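Local structure of putative alpha-L-fucosidase (4H41) at residues Leu191-Ala204 with Val236-Tyr249. The protein is a putative alpha-L-fucosidase of a gut bacterium and probably helps to break down host glycans by hydrolysis. Residues are numbered along the deposited sequence; the frame is centred on the assembly and turned at random.
Sequences LPTFISPWIDGKKA and VVDACAFQDGHIDY
Backbone bonds tie I195 to both A239 and A241: its N donates to A239 O, and its O accepts A241 N at 2.9 Å. Further along, P197 O receives Q243 N at 2.8 Å. At the start of the strands T193 OG1 donates to V236 O (2.7 Å) while T193 N meets the anti side of D238 OD2, a carboxylate oxygen that also pairs with K185. These are neighbouring parallel strands, 193-195 and 239-243, the fifth and sixth of an eight-stranded TIM barrel, linked through helix 219-233. Past I195, side chains add to the backbone pairing. S196 OG lies anti to the backbone N (chi1 -172°), which carries OG to A241 O, nearly in line with that C=O. The amide of Q243 reaches across to S196 O through NE2 (2.9 Å), the acceptor lying in the amide plane, and NE2 also bonds E165. A leucine in place of Q243 would probably leave S196 O and E165 OE1 without the NE2 donor they share. Apolar contacts gather between the strands and the helices outside them: P197 and C240 face helix 219-233, and F242 reaches helix 252-266. C240 SG touches CG and CD of P197, whose CG also sits over one face of the F242 ring, a CH-pi contact 3.7 Å from the centroid. W198 CD1 lies over the centre of the H246 ring, the planes inclined at 40°. A water held by I199 N, Q243 O, H246 N and H246 ND1 bridges the loops. K202 NZ forms a salt bridge with D248 OD2 (2.9 Å), whereas K203 NZ pairs with D280 and reaches D248 OD1 through water.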
loop_
_atom_site.group_PDB
_atom_site.type_symbol
_atom_site.label_atom_id
_atom_site.label_comp_id
_atom_site.label_asym_id
_atom_site.label_seq_id
_atom_site.Cartn_x
_atom_site.Cartn_y
_atom_site.Cartn_z
ATOM N N LEU B 191 -8.499 38.986 -3.215
ATOM C CA LEU B 191 -8.675 37.793 -2.378
ATOM C C LEU B 191 -7.318 37.264 -1.907
ATOM O O LEU B 191 -6.280 37.475 -2.551
ATOM C CB LEU B 191 -9.396 36.693 -3.154
ATOM C CG LEU B 191 -10.851 36.935 -3.478
ATOM C CD1 LEU B 191 -11.413 35.760 -4.256
ATOM C CD2 LEU B 191 -11.674 37.136 -2.215
ATOM N N PRO B 192 -7.310 36.558 -0.789
ATOM C CA PRO B 192 -6.038 36.029 -0.281
ATOM C C PRO B 192 -5.385 35.012 -1.183
ATOM O O PRO B 192 -6.058 34.281 -1.910
ATOM C CB PRO B 192 -6.412 35.379 1.056
ATOM C CG PRO B 192 -7.874 35.329 1.110
ATOM C CD PRO B 192 -8.434 36.294 0.133
ATOM N N THR B 193 -4.065 34.955 -1.117
ATOM C CA THR B 193 -3.237 33.993 -1.848
ATOM C C THR B 193 -2.260 33.312 -0.882
ATOM O O THR B 193 -1.873 33.889 0.136
ATOM C CB THR B 193 -2.445 34.727 -2.932
ATOM O OG1 THR B 193 -1.677 35.705 -2.246
ATOM C CG2 THR B 193 -3.332 35.407 -3.993
ATOM N N PHE B 194 -1.854 32.114 -1.189
ATOM C CA PHE B 194 -0.822 31.445 -0.377
ATOM C C PHE B 194 -0.078 30.433 -1.205
ATOM O O PHE B 194 -0.538 30.025 -2.289
ATOM C CB PHE B 194 -1.390 30.818 0.914
ATOM C CG PHE B 194 -2.039 29.460 0.794
ATOM C CD1 PHE B 194 -3.329 29.328 0.294
ATOM C CD2 PHE B 194 -1.404 28.324 1.287
ATOM C CE1 PHE B 194 -3.953 28.069 0.238
ATOM C CE2 PHE B 194 -1.992 27.076 1.179
ATOM C CZ PHE B 194 -3.286 26.958 0.712
ATOM N N ILE B 195 1.111 30.065 -0.695
ATOM C CA ILE B 195 1.972 29.027 -1.241
ATOM C C ILE B 195 2.166 27.939 -0.160
ATOM O O ILE B 195 2.033 28.220 1.025
ATOM C CB ILE B 195 3.329 29.587 -1.751
ATOM C CG1 ILE B 195 4.127 30.322 -0.654
ATOM C CG2 ILE B 195 3.140 30.440 -2.990
ATOM C CD1 ILE B 195 5.564 30.554 -1.010
ATOM N N SER B 196 2.510 26.735 -0.568
ATOM C CA SER B 196 2.806 25.629 0.347
ATOM C C SER B 196 4.095 24.919 -0.107
ATOM O O SER B 196 4.082 23.825 -0.684
ATOM C CB SER B 196 1.637 24.654 0.482
ATOM O OG SER B 196 1.936 23.724 1.519
ATOM N N PRO B 197 5.232 25.586 0.108
ATOM C CA PRO B 197 6.532 24.973 -0.238
ATOM C C PRO B 197 6.891 23.868 0.764
ATOM O O PRO B 197 6.117 23.605 1.675
ATOM C CB PRO B 197 7.498 26.155 -0.122
ATOM C CG PRO B 197 6.874 27.039 0.924
ATOM C CD PRO B 197 5.409 26.893 0.763
ATOM N N TRP B 198 8.050 23.252 0.617
ATOM C CA TRP B 198 8.514 22.225 1.562
ATOM C C TRP B 198 9.925 22.602 2.026
ATOM O O TRP B 198 10.525 23.523 1.484
ATOM C CB TRP B 198 8.418 20.803 0.971
ATOM C CG TRP B 198 9.492 20.402 0.008
ATOM C CD1 TRP B 198 10.623 19.702 0.298
ATOM C CD2 TRP B 198 9.438 20.501 -1.421
ATOM N NE1 TRP B 198 11.344 19.466 -0.858
ATOM C CE2 TRP B 198 10.616 19.904 -1.930
ATOM C CE3 TRP B 198 8.557 21.119 -2.322
ATOM C CZ2 TRP B 198 10.948 19.948 -3.286
ATOM C CZ3 TRP B 198 8.856 21.094 -3.672
ATOM C CH2 TRP B 198 10.053 20.559 -4.139
ATOM N N ILE B 199 10.390 21.980 3.096
ATOM C CA ILE B 199 11.716 22.221 3.666
ATOM C C ILE B 199 12.627 21.161 3.091
ATOM O O ILE B 199 12.283 19.994 3.128
ATOM C CB ILE B 199 11.728 22.209 5.218
ATOM C CG1 ILE B 199 10.711 23.242 5.773
ATOM C CG2 ILE B 199 13.155 22.464 5.738
ATOM C CD1 ILE B 199 10.368 23.059 7.229
ATOM N N ASP B 200 13.803 21.541 2.627
ATOM C CA ASP B 200 14.739 20.587 1.996
ATOM C C ASP B 200 15.520 19.785 3.064
ATOM O O ASP B 200 16.762 19.824 3.136
ATOM C CB ASP B 200 15.691 21.386 1.108
ATOM C CG ASP B 200 16.636 20.551 0.285
ATOM O OD1 ASP B 200 16.231 19.436 -0.139
ATOM O OD2 ASP B 200 17.777 21.002 0.066
ATOM N N GLY B 201 14.764 19.063 3.873
ATOM C CA GLY B 201 15.288 18.328 5.010
ATOM C C GLY B 201 15.721 16.914 4.728
ATOM O O GLY B 201 15.763 16.476 3.581
ATOM N N LYS B 202 15.982 16.168 5.814
ATOM C CA LYS B 202 16.522 14.829 5.698
ATOM C C LYS B 202 15.592 13.833 5.044
ATOM O O LYS B 202 16.066 12.800 4.586
ATOM C CB LYS B 202 16.996 14.284 7.052
ATOM C CG LYS B 202 15.877 14.087 8.080
ATOM C CD LYS B 202 16.397 13.311 9.316
ATOM C CE LYS B 202 17.375 14.134 10.134
ATOM N NZ LYS B 202 17.613 13.549 11.500
ATOM N N LYS B 203 14.281 14.094 5.022
ATOM C CA LYS B 203 13.336 13.195 4.370
ATOM C C LYS B 203 12.975 13.673 2.954
ATOM O O LYS B 203 12.110 13.060 2.339
ATOM C CB LYS B 203 12.066 13.021 5.202
ATOM C CG LYS B 203 12.359 12.725 6.664
ATOM C CD LYS B 203 11.107 12.429 7.480
ATOM C CE LYS B 203 11.429 12.488 8.963
ATOM N NZ LYS B 203 10.247 12.201 9.812
ATOM N N ALA B 204 13.623 14.734 2.431
ATOM C CA ALA B 204 13.366 15.214 1.066
ATOM C C ALA B 204 14.248 14.380 0.137
ATOM O O ALA B 204 15.303 14.835 -0.295
ATOM C CB ALA B 204 13.662 16.697 0.936
ATOM N N VAL B 236 2.219 40.150 -2.929
ATOM C CA VAL B 236 1.110 39.451 -3.579
ATOM C C VAL B 236 0.892 38.027 -3.066
ATOM O O VAL B 236 -0.030 37.381 -3.542
ATOM C CB VAL B 236 1.263 39.471 -5.112
ATOM C CG1 VAL B 236 1.195 40.900 -5.662
ATOM C CG2 VAL B 236 2.540 38.774 -5.558
ATOM N N VAL B 237 1.657 37.553 -2.077
ATOM C CA VAL B 237 1.471 36.251 -1.442
ATOM C C VAL B 237 1.220 36.537 0.051
ATOM O O VAL B 237 2.126 36.994 0.731
ATOM C CB VAL B 237 2.668 35.327 -1.690
ATOM C CG1 VAL B 237 2.457 33.994 -0.999
ATOM C CG2 VAL B 237 2.895 35.141 -3.190
ATOM N N ASP B 238 -0.003 36.295 0.540
ATOM C CA ASP B 238 -0.401 36.641 1.910
ATOM C C ASP B 238 0.088 35.691 2.983
ATOM O O ASP B 238 0.232 36.109 4.119
ATOM C CB ASP B 238 -1.919 36.720 2.032
ATOM C CG ASP B 238 -2.503 37.794 1.123
ATOM O OD1 ASP B 238 -2.061 38.961 1.205
ATOM O OD2 ASP B 238 -3.277 37.450 0.249
ATOM N N ALA B 239 0.240 34.429 2.663
ATOM C CA ALA B 239 0.628 33.416 3.636
ATOM C C ALA B 239 1.523 32.402 3.023
ATOM O O ALA B 239 1.479 32.140 1.815
ATOM C CB ALA B 239 -0.618 32.726 4.197
ATOM N N CYS B 240 2.315 31.770 3.873
ATOM C CA CYS B 240 3.160 30.669 3.454
ATOM C C CYS B 240 2.857 29.528 4.417
ATOM O O CYS B 240 2.795 29.749 5.653
ATOM C CB CYS B 240 4.637 31.040 3.462
ATOM S SG CYS B 240 5.714 29.721 2.863
ATOM N N ALA B 241 2.616 28.342 3.865
ATOM C CA ALA B 241 2.253 27.134 4.619
ATOM C C ALA B 241 3.251 26.048 4.335
ATOM O O ALA B 241 2.979 25.148 3.540
ATOM C CB ALA B 241 0.829 26.684 4.250
ATOM N N PHE B 242 4.426 26.111 4.949
ATOM C CA PHE B 242 5.407 25.062 4.673
ATOM C C PHE B 242 4.853 23.698 5.029
ATOM O O PHE B 242 4.250 23.517 6.080
ATOM C CB PHE B 242 6.732 25.232 5.429
ATOM C CG PHE B 242 7.746 26.125 4.767
ATOM C CD1 PHE B 242 8.633 25.618 3.831
ATOM C CD2 PHE B 242 7.840 27.465 5.108
ATOM C CE1 PHE B 242 9.553 26.451 3.210
ATOM C CE2 PHE B 242 8.757 28.292 4.487
ATOM C CZ PHE B 242 9.616 27.777 3.555
ATOM N N GLN B 243 5.090 22.738 4.135
ATOM C CA GLN B 243 4.870 21.328 4.397
ATOM C C GLN B 243 5.802 20.999 5.557
ATOM O O GLN B 243 6.970 21.385 5.519
ATOM C CB GLN B 243 5.183 20.495 3.156
ATOM C CG GLN B 243 4.238 20.792 2.016
ATOM C CD GLN B 243 4.751 20.233 0.717
ATOM O OE1 GLN B 243 5.131 19.083 0.663
ATOM N NE2 GLN B 243 4.796 21.036 -0.364
ATOM N N ASP B 244 5.298 20.353 6.608
ATOM C CA ASP B 244 6.125 20.144 7.815
ATOM C C ASP B 244 6.832 18.785 7.896
ATOM O O ASP B 244 7.487 18.506 8.894
ATOM C CB ASP B 244 5.235 20.317 9.046
ATOM C CG ASP B 244 4.161 19.270 9.242
ATOM O OD1 ASP B 244 4.077 18.292 8.390
ATOM O OD2 ASP B 244 3.430 19.366 10.243
ATOM N N GLY B 245 6.670 17.927 6.895
ATOM C CA GLY B 245 7.111 16.551 7.018
ATOM C C GLY B 245 8.497 16.160 6.627
ATOM O O GLY B 245 8.861 15.014 6.892
ATOM N N HIS B 246 9.269 17.032 5.963
ATOM C CA HIS B 246 10.575 16.604 5.455
ATOM C C HIS B 246 11.721 16.784 6.447
ATOM O O HIS B 246 12.846 16.401 6.132
ATOM C CB HIS B 246 10.910 17.320 4.146
ATOM C CG HIS B 246 9.887 17.106 3.070
ATOM N ND1 HIS B 246 8.741 17.870 3.014
ATOM C CD2 HIS B 246 9.844 16.200 2.068
ATOM C CE1 HIS B 246 8.071 17.453 1.940
ATOM N NE2 HIS B 246 8.709 16.470 1.330
ATOM N N ILE B 247 11.445 17.322 7.628
ATOM C CA ILE B 247 12.440 17.498 8.683
ATOM C C ILE B 247 12.116 16.502 9.796
ATOM O O ILE B 247 10.981 16.037 9.913
ATOM C CB ILE B 247 12.510 18.959 9.205
ATOM C CG1 ILE B 247 11.170 19.463 9.718
ATOM C CG2 ILE B 247 13.086 19.884 8.121
ATOM C CD1 ILE B 247 11.256 20.836 10.410
ATOM N N ASP B 248 13.084 16.255 10.651
ATOM C CA ASP B 248 12.878 15.357 11.797
ATOM C C ASP B 248 12.080 16.070 12.884
ATOM O O ASP B 248 12.038 17.313 12.945
ATOM C CB ASP B 248 14.205 14.844 12.313
ATOM C CG ASP B 248 14.179 13.447 12.928
ATOM O OD1 ASP B 248 13.056 12.932 13.211
ATOM O OD2 ASP B 248 15.271 12.842 13.063
ATOM N N TYR B 249 11.461 15.295 13.759
ATOM C CA TYR B 249 10.560 15.845 14.793
ATOM C C TYR B 249 11.302 16.669 15.850
ATOM O O TYR B 249 10.686 17.527 16.452
ATOM C CB TYR B 249 9.692 14.756 15.460
ATOM C CG TYR B 249 8.973 13.924 14.424
ATOM C CD1 TYR B 249 7.839 14.403 13.785
ATOM C CD2 TYR B 249 9.494 12.712 13.997
ATOM C CE1 TYR B 249 7.239 13.692 12.742
ATOM C CE2 TYR B 249 8.880 11.977 12.984
ATOM C CZ TYR B 249 7.759 12.478 12.352
ATOM O OH TYR B 249 7.192 11.800 11.294
HETATM O O HOH W 1 9.025 19.852 4.843
HETATM O O HOH W 2 8.251 14.079 9.351
HETATM O O HOH W 3 12.084 11.164 11.735
#